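Local coordinates for protein triphenylmethane reductase (Citrobacter sp., PDB 2JL1) that binds NADP(+) and probably uses it to reduce triphenylmethane dyes, a reaction of interest for bioremediation, at residues I102-Y107 / A123-I128; I133-L138 / N193-L198; D145-E150 / W204-L209; I161-G166 / V221-V226. One frame throughout, in Å; residues are numbered along the deposited sequence.

Interaction 1 (I102-Y107 / A123-I128); sequences IAYTGY and ATEYAI
Glu-125 OE2 is gripped by three groups. Water 2 donates to it at 2.7 Å from OE2 and accepts from Tyr-107 N. Water 1 donates both to Glu-125 OE2 and to Tyr-104 O. The third is Arg-139, in a salt bridge. The two waters tie the carboxylate to the backbone of strand 101-107. The rest is apolar. Thr-124 CG2 stands over one face of the Tyr-104 ring in a CH-pi contact, 3.6 Å from the ring centroid. The methyl group is there because it lies anti to the backbone N of Thr-124, while OG1 (chi1 -58°) turns beside that N and bonds to Val-120 O and His-87. Ile-128 puts CD1 against Tyr-104 CB at 3.4 Å. Its other branch, CG2, meets Ile-102 CG2 at 3.5 Å. The Tyr-104 hydroxyl bonds to His-121, and its ring also meets Phe-72. The axes of the strand and helix segments run roughly antiparallel, at 149°, within a beta-alpha-beta unit that ends in strand 135-140. Ser-74, which binds NADP(+), lies beside Tyr-104. The buried carboxylate of Glu-125 has a cation and water donors around it, which would probably stabilise its negative charge.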
loop_
_atom_site.group_PDB
_atom_site.type_symbol
_atom_site.label_atom_id
_atom_site.label_comp_id
_atom_site.label_asym_id
_atom_site.label_seq_id
_atom_site.Cartn_x
_atom_site.Cartn_y
_atom_site.Cartn_z
ATOM N N ILE A 102 -15.405 -5.434 -5.010
ATOM C CA ILE A 102 -15.053 -4.850 -3.729
ATOM C C ILE A 102 -15.101 -3.308 -3.753
ATOM O O ILE A 102 -14.439 -2.677 -4.577
ATOM C CB ILE A 102 -13.683 -5.370 -3.236
ATOM C CG1 ILE A 102 -13.347 -4.820 -1.854
ATOM C CG2 ILE A 102 -12.572 -5.023 -4.224
ATOM C CD1 ILE A 102 -12.569 -5.825 -1.003
ATOM N N ALA A 103 -15.882 -2.721 -2.846
ATOM C CA ALA A 103 -15.851 -1.268 -2.583
ATOM C C ALA A 103 -15.124 -1.038 -1.264
ATOM O O ALA A 103 -15.381 -1.767 -0.299
ATOM C CB ALA A 103 -17.267 -0.689 -2.493
ATOM N N TYR A 104 -14.273 -0.009 -1.216
ATOM C CA TYR A 104 -13.455 0.294 -0.051
ATOM C C TYR A 104 -13.579 1.793 0.336
ATOM O O TYR A 104 -13.433 2.673 -0.512
ATOM C CB TYR A 104 -11.980 -0.076 -0.317
ATOM C CG TYR A 104 -11.054 0.390 0.801
ATOM C CD1 TYR A 104 -11.173 -0.128 2.102
ATOM C CD2 TYR A 104 -10.119 1.393 0.576
ATOM C CE1 TYR A 104 -10.356 0.324 3.140
ATOM C CE2 TYR A 104 -9.294 1.858 1.617
ATOM C CZ TYR A 104 -9.430 1.325 2.881
ATOM O OH TYR A 104 -8.638 1.789 3.886
ATOM N N THR A 105 -13.860 2.063 1.611
ATOM C CA THR A 105 -13.947 3.427 2.126
ATOM C C THR A 105 -12.544 3.951 2.430
ATOM O O THR A 105 -11.971 3.681 3.517
ATOM C CB THR A 105 -14.810 3.523 3.416
ATOM O OG1 THR A 105 -14.252 2.684 4.421
ATOM C CG2 THR A 105 -16.263 3.106 3.124
ATOM N N GLY A 106 -12.018 4.712 1.479
ATOM C CA GLY A 106 -10.669 5.288 1.557
ATOM C C GLY A 106 -10.764 6.726 2.020
ATOM O O GLY A 106 -11.642 7.076 2.803
ATOM N N TYR A 107 -9.841 7.551 1.562
ATOM C CA TYR A 107 -9.737 8.924 2.050
ATOM C C TYR A 107 -9.450 9.788 0.826
ATOM O O TYR A 107 -8.560 9.465 0.034
ATOM C CB TYR A 107 -8.646 9.003 3.119
ATOM C CG TYR A 107 -8.413 10.370 3.716
ATOM C CD1 TYR A 107 -9.455 11.065 4.350
ATOM C CD2 TYR A 107 -7.149 10.960 3.669
ATOM C CE1 TYR A 107 -9.254 12.342 4.914
ATOM C CE2 TYR A 107 -6.927 12.243 4.235
ATOM C CZ TYR A 107 -7.993 12.920 4.860
ATOM O OH TYR A 107 -7.808 14.181 5.416
ATOM N N ALA A 123 -2.099 2.230 0.935
ATOM C CA ALA A 123 -1.575 0.857 1.032
ATOM C C ALA A 123 -2.700 -0.147 0.777
ATOM O O ALA A 123 -2.510 -1.157 0.070
ATOM C CB ALA A 123 -0.911 0.613 2.414
ATOM N N THR A 124 -3.883 0.139 1.333
ATOM C CA THR A 124 -5.047 -0.748 1.214
ATOM C C THR A 124 -5.595 -0.764 -0.212
ATOM O O THR A 124 -5.920 -1.835 -0.756
ATOM C CB THR A 124 -6.142 -0.362 2.245
ATOM O OG1 THR A 124 -5.556 -0.429 3.553
ATOM C CG2 THR A 124 -7.343 -1.331 2.149
ATOM N N GLU A 125 -5.665 0.411 -0.835
ATOM C CA GLU A 125 -6.029 0.493 -2.257
ATOM C C GLU A 125 -5.094 -0.360 -3.143
ATOM O O GLU A 125 -5.565 -1.130 -3.983
ATOM C CB GLU A 125 -6.038 1.940 -2.758
ATOM C CG GLU A 125 -7.308 2.725 -2.371
ATOM C CD GLU A 125 -7.370 4.128 -2.979
ATOM O OE1 GLU A 125 -6.608 4.431 -3.947
ATOM O OE2 GLU A 125 -8.207 4.930 -2.480
ATOM N N TYR A 126 -3.780 -0.212 -2.964
ATOM C CA TYR A 126 -2.821 -1.051 -3.687
ATOM C C TYR A 126 -2.966 -2.531 -3.400
ATOM O O TYR A 126 -2.819 -3.348 -4.319
ATOM C CB TYR A 126 -1.378 -0.587 -3.464
ATOM C CG TYR A 126 -1.035 0.602 -4.288
ATOM C CD1 TYR A 126 -0.955 0.498 -5.691
ATOM C CD2 TYR A 126 -0.804 1.838 -3.705
ATOM C CE1 TYR A 126 -0.647 1.601 -6.474
ATOM C CE2 TYR A 126 -0.479 2.945 -4.486
ATOM C CZ TYR A 126 -0.412 2.812 -5.868
ATOM O OH TYR A 126 -0.098 3.891 -6.648
ATOM N N ALA A 127 -3.266 -2.892 -2.149
ATOM C CA ALA A 127 -3.579 -4.279 -1.811
ATOM C C ALA A 127 -4.778 -4.816 -2.607
ATOM O O ALA A 127 -4.727 -5.907 -3.167
ATOM C CB ALA A 127 -3.817 -4.449 -0.296
ATOM N N ILE A 128 -5.859 -4.039 -2.656
ATOM C CA ILE A 128 -7.052 -4.436 -3.420
ATOM C C ILE A 128 -6.744 -4.581 -4.917
ATOM O O ILE A 128 -7.268 -5.495 -5.584
ATOM C CB ILE A 128 -8.225 -3.442 -3.189
ATOM C CG1 ILE A 128 -8.746 -3.608 -1.762
ATOM C CG2 ILE A 128 -9.336 -3.646 -4.264
ATOM C CD1 ILE A 128 -9.610 -2.400 -1.202
HETATM O O HOH W 1 -11.031 4.276 -1.414
HETATM O O HOH W 2 -7.858 6.550 -0.323
#

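Interaction 2 (I133-L138 / N193-L198); sequences IPYTFL and NKTYNL
Asn-193 CA sits over the centre of one face of the Tyr-135 ring, 3.7 Å from the centroid, in a CH-pi contact. Tyr-135 CG stands between the backbone N and the carbonyl carbon (chi1 65°), which turns the ring against Asn-193, just ahead of strand 194-198. Its CD1 in turn lies over the centre of the Phe-137 ring face. At the ring edge, water 3 is hydrogen-bonded to Tyr-135 OH at 2.7 Å and to Thr-195 OG1. Thr-195 OG1 also meets the edge of the Phe-137 ring, 3.5 Å from CD1. Phe-137 and Thr-195 share one face of the sheet; Thr-136, Lys-194, Leu-138 and Tyr-196 lie on the opposite one. There Thr-136 CG2 approaches the edge of the Tyr-196 ring, 3.8 Å from CE2. Thr-136 OG1 and Tyr-196 OH both bond to His-191. Leu-138 CD2 packs on Leu-198 CD1 at 3.8 Å. Two good backbone bonds join the strands, Phe-137 N to Lys-194 O and Tyr-196 N to Phe-137 O, the latter nearly straight at 177°. Asn-193 N and Lys-194 N give weak ones to Tyr-135 O. This parallel pairing places strand 194-198 at the edge of the seven-stranded sheet, as in NAD(P)-binding Rossmann-type folds.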
loop_
_atom_site.group_PDB
_atom_site.type_symbol
_atom_site.label_atom_id
_atom_site.label_comp_id
_atom_site.label_asym_id
_atom_site.label_seq_id
_atom_site.Cartn_x
_atom_site.Cartn_y
_atom_site.Cartn_z
ATOM N N ILE A 133 -9.839 -8.136 -8.361
ATOM C CA ILE A 133 -11.283 -7.969 -8.176
ATOM C C ILE A 133 -11.681 -6.560 -8.634
ATOM O O ILE A 133 -11.041 -5.575 -8.240
ATOM C CB ILE A 133 -11.737 -8.187 -6.700
ATOM C CG1 ILE A 133 -11.273 -9.540 -6.142
ATOM C CG2 ILE A 133 -13.265 -8.052 -6.566
ATOM C CD1 ILE A 133 -11.528 -9.691 -4.585
ATOM N N PRO A 134 -12.732 -6.454 -9.479
ATOM C CA PRO A 134 -13.312 -5.152 -9.842
ATOM C C PRO A 134 -13.579 -4.337 -8.584
ATOM O O PRO A 134 -14.256 -4.833 -7.679
ATOM C CB PRO A 134 -14.649 -5.539 -10.484
ATOM C CG PRO A 134 -14.425 -6.924 -11.021
ATOM C CD PRO A 134 -13.441 -7.582 -10.119
ATOM N N TYR A 135 -13.054 -3.111 -8.528
ATOM C CA TYR A 135 -13.068 -2.305 -7.288
ATOM C C TYR A 135 -13.820 -1.003 -7.488
ATOM O O TYR A 135 -14.007 -0.531 -8.619
ATOM C CB TYR A 135 -11.633 -1.976 -6.807
ATOM C CG TYR A 135 -10.889 -1.078 -7.784
ATOM C CD1 TYR A 135 -11.026 0.319 -7.730
ATOM C CD2 TYR A 135 -10.093 -1.627 -8.797
ATOM C CE1 TYR A 135 -10.366 1.145 -8.642
ATOM C CE2 TYR A 135 -9.426 -0.810 -9.714
ATOM C CZ TYR A 135 -9.579 0.562 -9.640
ATOM O OH TYR A 135 -8.943 1.360 -10.550
ATOM N N THR A 136 -14.252 -0.418 -6.376
ATOM C CA THR A 136 -14.662 0.974 -6.341
ATOM C C THR A 136 -14.028 1.582 -5.100
ATOM O O THR A 136 -14.270 1.121 -3.993
ATOM C CB THR A 136 -16.183 1.173 -6.227
ATOM O OG1 THR A 136 -16.864 0.462 -7.283
ATOM C CG2 THR A 136 -16.510 2.676 -6.355
ATOM N N PHE A 137 -13.232 2.622 -5.292
ATOM C CA PHE A 137 -12.612 3.293 -4.161
ATOM C C PHE A 137 -13.460 4.518 -3.845
ATOM O O PHE A 137 -13.555 5.467 -4.630
ATOM C CB PHE A 137 -11.157 3.645 -4.478
ATOM C CG PHE A 137 -10.280 2.443 -4.674
ATOM C CD1 PHE A 137 -9.200 2.493 -5.549
ATOM C CD2 PHE A 137 -10.537 1.254 -3.995
ATOM C CE1 PHE A 137 -8.366 1.395 -5.716
ATOM C CE2 PHE A 137 -9.712 0.133 -4.201
ATOM C CZ PHE A 137 -8.634 0.217 -5.065
ATOM N N LEU A 138 -14.160 4.418 -2.730
ATOM C CA LEU A 138 -15.051 5.430 -2.236
ATOM C C LEU A 138 -14.195 6.271 -1.307
ATOM O O LEU A 138 -14.052 5.970 -0.109
ATOM C CB LEU A 138 -16.207 4.758 -1.456
ATOM C CG LEU A 138 -17.129 3.822 -2.257
ATOM C CD1 LEU A 138 -17.989 2.914 -1.330
ATOM C CD2 LEU A 138 -18.011 4.606 -3.224
ATOM N N ASN A 193 -14.002 -0.538 -11.233
ATOM C CA ASN A 193 -12.672 0.011 -11.483
ATOM C C ASN A 193 -12.631 1.544 -11.509
ATOM O O ASN A 193 -11.978 2.153 -12.358
ATOM C CB ASN A 193 -12.089 -0.608 -12.755
ATOM C CG ASN A 193 -12.034 -2.120 -12.684
ATOM O OD1 ASN A 193 -12.301 -2.812 -13.677
ATOM N ND2 ASN A 193 -11.673 -2.648 -11.519
ATOM N N LYS A 194 -13.327 2.160 -10.559
ATOM C CA LYS A 194 -13.403 3.634 -10.472
ATOM C C LYS A 194 -13.000 4.116 -9.099
ATOM O O LYS A 194 -13.194 3.403 -8.112
ATOM C CB LYS A 194 -14.841 4.106 -10.727
ATOM C CG LYS A 194 -15.419 3.682 -12.047
ATOM C CD LYS A 194 -15.169 4.696 -13.114
ATOM C CE LYS A 194 -15.639 4.174 -14.454
ATOM N NZ LYS A 194 -17.113 4.362 -14.627
ATOM N N THR A 195 -12.430 5.321 -9.051
ATOM C CA THR A 195 -12.105 6.009 -7.809
ATOM C C THR A 195 -12.982 7.260 -7.780
ATOM O O THR A 195 -13.080 7.976 -8.785
ATOM C CB THR A 195 -10.572 6.363 -7.710
ATOM O OG1 THR A 195 -9.788 5.158 -7.765
ATOM C CG2 THR A 195 -10.236 7.088 -6.413
ATOM N N TYR A 196 -13.646 7.499 -6.642
ATOM C CA TYR A 196 -14.412 8.719 -6.432
ATOM C C TYR A 196 -13.838 9.456 -5.247
ATOM O O TYR A 196 -13.542 8.842 -4.226
ATOM C CB TYR A 196 -15.906 8.403 -6.175
ATOM C CG TYR A 196 -16.563 7.727 -7.333
ATOM C CD1 TYR A 196 -16.751 8.398 -8.541
ATOM C CD2 TYR A 196 -16.965 6.399 -7.243
ATOM C CE1 TYR A 196 -17.343 7.746 -9.657
ATOM C CE2 TYR A 196 -17.539 5.750 -8.320
ATOM C CZ TYR A 196 -17.732 6.420 -9.516
ATOM O OH TYR A 196 -18.312 5.759 -10.565
ATOM N N ASN A 197 -13.656 10.765 -5.375
ATOM C CA ASN A 197 -13.284 11.586 -4.215
ATOM C C ASN A 197 -14.572 12.215 -3.698
ATOM O O ASN A 197 -15.098 13.133 -4.302
ATOM C CB ASN A 197 -12.201 12.619 -4.585
ATOM C CG ASN A 197 -10.855 11.978 -4.898
ATOM O OD1 ASN A 197 -10.118 11.512 -4.003
ATOM N ND2 ASN A 197 -10.500 11.988 -6.172
ATOM N N LEU A 198 -15.102 11.652 -2.606
ATOM C CA LEU A 198 -16.429 11.967 -2.101
ATOM C C LEU A 198 -16.366 13.076 -1.051
ATOM O O LEU A 198 -16.250 12.824 0.148
ATOM C CB LEU A 198 -17.133 10.675 -1.589
ATOM C CG LEU A 198 -17.290 9.530 -2.609
ATOM C CD1 LEU A 198 -17.824 8.225 -1.966
ATOM C CD2 LEU A 198 -18.197 9.941 -3.810
HETATM O O HOH W 3 -9.358 4.005 -10.293
#

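Interaction 3 (D145-E150 / W204-L209); sequences DFFVNE and WTFDEL
Phe-147 receives the edges of two rings, Trp-204 and Phe-206, in an aromatic cluster. Both pairs are offset edge-to-face. The six-membered ring of Trp-204 is turned 74° from the Phe-147 plane, with centroids 5.8 Å apart. The Phe-206 ring is turned 76° from it, with centroids 5.6 Å apart. The Phe-206 edge leads with CZ, 3.6 Å from Phe-147 CD1. The indole leads with CH2, 3.8 Å from Phe-147 CB. On the Phe-147 ring, Phe-146 CD2 lies over one face near the rim. Trp-204 CZ3 lies over the centre of a face of the Phe-206 ring, 3.7 Å above its plane. At Trp-204 chi1 is 52°, which tucks the indole over its own backbone and points CH2 at Phe-147. Its NE1 is satisfied by Ser-172. Beside the rings, the Val-148 and Leu-209 side chains run antiparallel and overlap at their methyl ends, Val-148 CG2 3.8 Å from Leu-209 CD1. Asn-149 ND2 donates to Asp-145 O at 2.9 Å, and Thr-205 is the N-cap of helix 206-217, its side chain accepting weakly from Glu-208 N. Helix 242-256 packs on Phe-147, and helix 277-285 on Val-148 and Leu-209. The Phe-147 side chain lies about 6 Å from the bound NADP and from that of NADP(+)-binding Tyr-143. The contact probably rests on burial of apolar surface and dispersion, with a smaller edge-to-face electrostatic term, and no salt bridge takes part.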
loop_
_atom_site.group_PDB
_atom_site.type_symbol
_atom_site.label_atom_id
_atom_site.label_comp_id
_atom_site.label_asym_id
_atom_site.label_seq_id
_atom_site.Cartn_x
_atom_site.Cartn_y
_atom_site.Cartn_z
ATOM N N ASP A 145 -19.844 15.355 10.811
ATOM C CA ASP A 145 -20.320 14.944 12.158
ATOM C C ASP A 145 -19.231 15.039 13.208
ATOM O O ASP A 145 -19.537 15.167 14.380
ATOM C CB ASP A 145 -20.853 13.483 12.172
ATOM C CG ASP A 145 -21.629 13.110 10.921
ATOM O OD1 ASP A 145 -21.089 13.222 9.805
ATOM O OD2 ASP A 145 -22.789 12.644 11.048
ATOM N N PHE A 146 -17.963 14.984 12.788
ATOM C CA PHE A 146 -16.833 15.114 13.709
ATOM C C PHE A 146 -16.851 16.509 14.320
ATOM O O PHE A 146 -16.600 16.661 15.507
ATOM C CB PHE A 146 -15.487 14.835 13.014
ATOM C CG PHE A 146 -14.300 14.884 13.943
ATOM C CD1 PHE A 146 -14.068 13.842 14.851
ATOM C CD2 PHE A 146 -13.429 15.971 13.931
ATOM C CE1 PHE A 146 -12.984 13.879 15.721
ATOM C CE2 PHE A 146 -12.344 16.029 14.815
ATOM C CZ PHE A 146 -12.123 14.967 15.706
ATOM N N PHE A 147 -17.224 17.507 13.514
ATOM C CA PHE A 147 -17.195 18.917 13.907
ATOM C C PHE A 147 -18.581 19.462 14.346
ATOM O O PHE A 147 -18.687 20.402 15.135
ATOM C CB PHE A 147 -16.680 19.748 12.724
ATOM C CG PHE A 147 -15.404 19.220 12.118
ATOM C CD1 PHE A 147 -14.196 19.375 12.780
ATOM C CD2 PHE A 147 -15.421 18.539 10.903
ATOM C CE1 PHE A 147 -12.995 18.892 12.219
ATOM C CE2 PHE A 147 -14.233 18.048 10.339
ATOM C CZ PHE A 147 -13.032 18.207 11.005
ATOM N N VAL A 148 -19.640 18.864 13.817
ATOM C CA VAL A 148 -20.979 19.389 13.997
ATOM C C VAL A 148 -21.836 18.280 14.592
ATOM O O VAL A 148 -22.275 17.374 13.901
ATOM C CB VAL A 148 -21.579 19.886 12.663
ATOM C CG1 VAL A 148 -22.976 20.461 12.882
ATOM C CG2 VAL A 148 -20.666 20.941 12.004
ATOM N N ASN A 149 -22.059 18.373 15.895
ATOM C CA ASN A 149 -22.730 17.327 16.652
ATOM C C ASN A 149 -23.291 17.999 17.889
ATOM O O ASN A 149 -23.147 19.228 18.032
ATOM C CB ASN A 149 -21.755 16.181 17.011
ATOM C CG ASN A 149 -20.462 16.681 17.645
ATOM O OD1 ASN A 149 -20.477 17.332 18.693
ATOM N ND2 ASN A 149 -19.338 16.393 17.002
ATOM N N GLU A 150 -23.916 17.207 18.771
ATOM C CA GLU A 150 -24.588 17.725 19.981
ATOM C C GLU A 150 -23.631 18.488 20.894
ATOM O O GLU A 150 -24.052 19.348 21.667
ATOM C CB GLU A 150 -25.277 16.581 20.743
ATOM C CG GLU A 150 -24.295 15.523 21.304
ATOM C CD GLU A 150 -24.981 14.272 21.857
ATOM O OE1 GLU A 150 -26.170 14.364 22.248
ATOM O OE2 GLU A 150 -24.323 13.197 21.906
ATOM N N TRP A 204 -16.542 25.073 3.820
ATOM C CA TRP A 204 -16.855 26.043 4.874
ATOM C C TRP A 204 -15.608 26.285 5.719
ATOM O O TRP A 204 -14.587 25.606 5.563
ATOM C CB TRP A 204 -18.008 25.507 5.740
ATOM C CG TRP A 204 -17.812 24.073 6.290
ATOM C CD1 TRP A 204 -18.122 22.914 5.653
ATOM C CD2 TRP A 204 -17.329 23.691 7.597
ATOM N NE1 TRP A 204 -17.841 21.835 6.450
ATOM C CE2 TRP A 204 -17.364 22.276 7.655
ATOM C CE3 TRP A 204 -16.878 24.405 8.718
ATOM C CZ2 TRP A 204 -16.947 21.552 8.788
ATOM C CZ3 TRP A 204 -16.459 23.697 9.843
ATOM C CH2 TRP A 204 -16.493 22.280 9.874
ATOM N N THR A 205 -15.674 27.280 6.590
ATOM C CA THR A 205 -14.585 27.556 7.488
ATOM C C THR A 205 -15.208 27.557 8.877
ATOM O O THR A 205 -16.460 27.590 9.017
ATOM C CB THR A 205 -13.941 28.933 7.189
ATOM O OG1 THR A 205 -14.947 29.952 7.285
ATOM C CG2 THR A 205 -13.319 28.954 5.756
ATOM N N PHE A 206 -14.371 27.568 9.901
ATOM C CA PHE A 206 -14.909 27.620 11.264
ATOM C C PHE A 206 -15.546 28.965 11.630
ATOM O O PHE A 206 -16.507 29.002 12.394
ATOM C CB PHE A 206 -13.875 27.148 12.280
ATOM C CG PHE A 206 -13.719 25.664 12.291
ATOM C CD1 PHE A 206 -12.772 25.044 11.482
ATOM C CD2 PHE A 206 -14.572 24.868 13.066
ATOM C CE1 PHE A 206 -12.639 23.658 11.471
ATOM C CE2 PHE A 206 -14.456 23.447 13.042
ATOM C CZ PHE A 206 -13.491 22.854 12.235
ATOM N N ASP A 207 -15.034 30.058 11.062
ATOM C CA ASP A 207 -15.743 31.342 11.109
ATOM C C ASP A 207 -17.194 31.212 10.659
ATOM O O ASP A 207 -18.093 31.700 11.343
ATOM C CB ASP A 207 -15.033 32.408 10.268
ATOM C CG ASP A 207 -13.903 33.075 11.010
ATOM O OD1 ASP A 207 -13.604 32.690 12.161
ATOM O OD2 ASP A 207 -13.329 34.027 10.457
ATOM N N GLU A 208 -17.407 30.560 9.517
ATOM C CA GLU A 208 -18.728 30.297 8.952
ATOM C C GLU A 208 -19.580 29.408 9.861
ATOM O O GLU A 208 -20.766 29.657 10.040
ATOM C CB GLU A 208 -18.627 29.606 7.587
ATOM C CG GLU A 208 -19.988 29.503 6.910
ATOM C CD GLU A 208 -19.956 28.930 5.509
ATOM O OE1 GLU A 208 -18.858 28.661 4.966
ATOM O OE2 GLU A 208 -21.064 28.784 4.944
ATOM N N LEU A 209 -18.968 28.358 10.418
ATOM C CA LEU A 209 -19.666 27.517 11.371
ATOM C C LEU A 209 -20.153 28.305 12.587
ATOM O O LEU A 209 -21.258 28.057 13.083
ATOM C CB LEU A 209 -18.772 26.346 11.842
ATOM C CG LEU A 209 -19.431 25.339 12.808
ATOM C CD1 LEU A 209 -20.736 24.779 12.218
ATOM C CD2 LEU A 209 -18.458 24.203 13.127
#

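Interaction 4 (I161-G166 / V221-V226); sequences IVTNAG and VVHQPV
Ile-161 and its neighbours pair with residues 221-226 through backbone hydrogen bonds. Ile-161 N donates to Val-222 O at 2.8 Å, and Gln-224 N donates to Ile-161 O, also at 2.8 Å. Thr-163 N gives a weak bond to Gln-224 O. Val-226 N closes the ladder on Thr-163 O at 3.0 Å. Water 4 donates to Val-226 O at 2.9 Å and accepts weakly from Gly-166 N. Among side chains, Thr-163 OG1 and His-223 NE2 are 2.6 Å apart, and either could be the donor. The hydroxyl lies in the plane of the imidazole, at its edge. His-223 CG lies opposite its backbone N (chi1 174°), which carries the imidazole toward Thr-163. Thr-163 OG1 also accepts from Ala-165 N at 3.0 Å, which makes an ST turn. The other ring nitrogen, His-223 ND1, bonds to Asp-207. The two strands form a small parallel sheet, separate from the seven-stranded one. Apolar contacts lie on both its faces. Ile-161 CG1 meets Val-221 CG1 at 3.9 Å on the side that faces helix 206-217. Val-162 CG1 meets Val-226 CG2 at 3.8 Å, with Glu-231 of helix 228-237 nearby. Val-162 and the extended Gln-224 side chain run alongside each other in the same direction.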
loop_
_atom_site.group_PDB
_atom_site.type_symbol
_atom_site.label_atom_id
_atom_site.label_comp_id
_atom_site.label_asym_id
_atom_site.label_seq_id
_atom_site.Cartn_x
_atom_site.Cartn_y
_atom_site.Cartn_z
ATOM N N ILE A 161 -16.435 28.784 19.574
ATOM C CA ILE A 161 -15.865 27.555 19.027
ATOM C C ILE A 161 -14.357 27.785 19.023
ATOM O O ILE A 161 -13.891 28.727 18.387
ATOM C CB ILE A 161 -16.328 27.299 17.573
ATOM C CG1 ILE A 161 -17.843 27.079 17.514
ATOM C CG2 ILE A 161 -15.604 26.099 16.984
ATOM C CD1 ILE A 161 -18.412 27.007 16.062
ATOM N N VAL A 162 -13.614 26.942 19.747
ATOM C CA VAL A 162 -12.161 27.087 19.896
ATOM C C VAL A 162 -11.450 26.007 19.061
ATOM O O VAL A 162 -11.684 24.797 19.253
ATOM C CB VAL A 162 -11.738 27.014 21.413
ATOM C CG1 VAL A 162 -10.229 27.187 21.592
ATOM C CG2 VAL A 162 -12.448 28.073 22.220
ATOM N N THR A 163 -10.653 26.434 18.081
ATOM C CA THR A 163 -9.903 25.498 17.232
ATOM C C THR A 163 -8.547 26.068 16.913
ATOM O O THR A 163 -8.352 27.262 16.990
ATOM C CB THR A 163 -10.559 25.317 15.827
ATOM O OG1 THR A 163 -10.202 26.426 14.993
ATOM C CG2 THR A 163 -12.057 25.226 15.911
ATOM N N ASN A 164 -7.626 25.215 16.481
ATOM C CA ASN A 164 -6.397 25.710 15.862
ATOM C C ASN A 164 -6.397 25.547 14.336
ATOM O O ASN A 164 -5.333 25.391 13.741
ATOM C CB ASN A 164 -5.157 25.041 16.485
ATOM C CG ASN A 164 -5.244 23.525 16.482
ATOM O OD1 ASN A 164 -6.245 22.957 16.909
ATOM N ND2 ASN A 164 -4.190 22.858 16.011
ATOM N N ALA A 165 -7.575 25.656 13.709
ATOM C CA ALA A 165 -7.730 25.471 12.256
ATOM C C ALA A 165 -7.533 26.734 11.429
ATOM O O ALA A 165 -7.484 26.669 10.203
ATOM C CB ALA A 165 -9.105 24.876 11.938
ATOM N N GLY A 166 -7.419 27.881 12.083
ATOM C CA GLY A 166 -7.406 29.163 11.392
ATOM C C GLY A 166 -8.576 29.315 10.431
ATOM O O GLY A 166 -9.741 29.034 10.781
ATOM N N VAL A 221 -21.914 33.385 18.862
ATOM C CA VAL A 221 -20.794 32.449 19.045
ATOM C C VAL A 221 -19.691 32.926 18.081
ATOM O O VAL A 221 -19.964 33.138 16.908
ATOM C CB VAL A 221 -21.217 30.977 18.712
ATOM C CG1 VAL A 221 -20.018 30.003 18.810
ATOM C CG2 VAL A 221 -22.358 30.513 19.591
ATOM N N VAL A 222 -18.469 33.117 18.580
ATOM C CA VAL A 222 -17.330 33.452 17.717
ATOM C C VAL A 222 -16.432 32.226 17.509
ATOM O O VAL A 222 -16.443 31.288 18.308
ATOM C CB VAL A 222 -16.476 34.651 18.264
ATOM C CG1 VAL A 222 -17.336 35.902 18.462
ATOM C CG2 VAL A 222 -15.780 34.296 19.550
ATOM N N HIS A 223 -15.685 32.204 16.412
ATOM C CA HIS A 223 -14.597 31.259 16.292
ATOM C C HIS A 223 -13.377 31.915 16.929
ATOM O O HIS A 223 -12.973 32.991 16.515
ATOM C CB HIS A 223 -14.334 30.931 14.836
ATOM C CG HIS A 223 -13.126 30.068 14.610
ATOM N ND1 HIS A 223 -12.292 30.238 13.526
ATOM C CD2 HIS A 223 -12.604 29.050 15.329
ATOM C CE1 HIS A 223 -11.313 29.354 13.581
ATOM N NE2 HIS A 223 -11.483 28.617 14.663
ATOM N N GLN A 224 -12.806 31.245 17.926
ATOM C CA GLN A 224 -11.662 31.720 18.688
ATOM C C GLN A 224 -10.453 30.874 18.291
ATOM O O GLN A 224 -10.366 29.710 18.658
ATOM C CB GLN A 224 -11.962 31.590 20.196
ATOM C CG GLN A 224 -10.918 32.166 21.136
ATOM C CD GLN A 224 -11.264 31.924 22.612
ATOM O OE1 GLN A 224 -12.422 32.057 23.022
ATOM N NE2 GLN A 224 -10.252 31.566 23.412
ATOM N N PRO A 225 -9.513 31.470 17.525
ATOM C CA PRO A 225 -8.396 30.729 16.945
ATOM C C PRO A 225 -7.262 30.658 17.965
ATOM O O PRO A 225 -6.946 31.664 18.611
ATOM C CB PRO A 225 -8.027 31.592 15.726
ATOM C CG PRO A 225 -8.292 33.038 16.233
ATOM C CD PRO A 225 -9.451 32.919 17.202
ATOM N N VAL A 226 -6.712 29.471 18.182
ATOM C CA VAL A 226 -5.610 29.311 19.151
ATOM C C VAL A 226 -4.507 28.489 18.517
ATOM O O VAL A 226 -4.681 27.991 17.418
ATOM C CB VAL A 226 -6.065 28.646 20.494
ATOM C CG1 VAL A 226 -7.056 29.543 21.249
ATOM C CG2 VAL A 226 -6.656 27.268 20.255
HETATM O O HOH W 4 -5.525 28.899 14.777
#

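In the fold
The four contacts form two groups on opposite sides of the chain's centre. Interactions 1 and 2 have centres about 8 Å apart and share the seven-stranded parallel sheet, where strands 101-107 and 135-140 are neighbours. Interactions 3 and 4 have centres about 11 Å apart and meet where Leu-209 packs on Ile-161 and Phe-206 on Ala-165. Centres of the two groups lie about 28 to 35 Å apart. Interaction 1 closes along the chain before the others open, while the segments of 2, 3 and 4 alternate. The chain therefore passes repeatedly between the Rossmann-type part and the part that holds helix 206-217 and the two-stranded sheet. Bound NADP, about 7 Å from the Tyr-104 side chain and near Phe-147, sits between them.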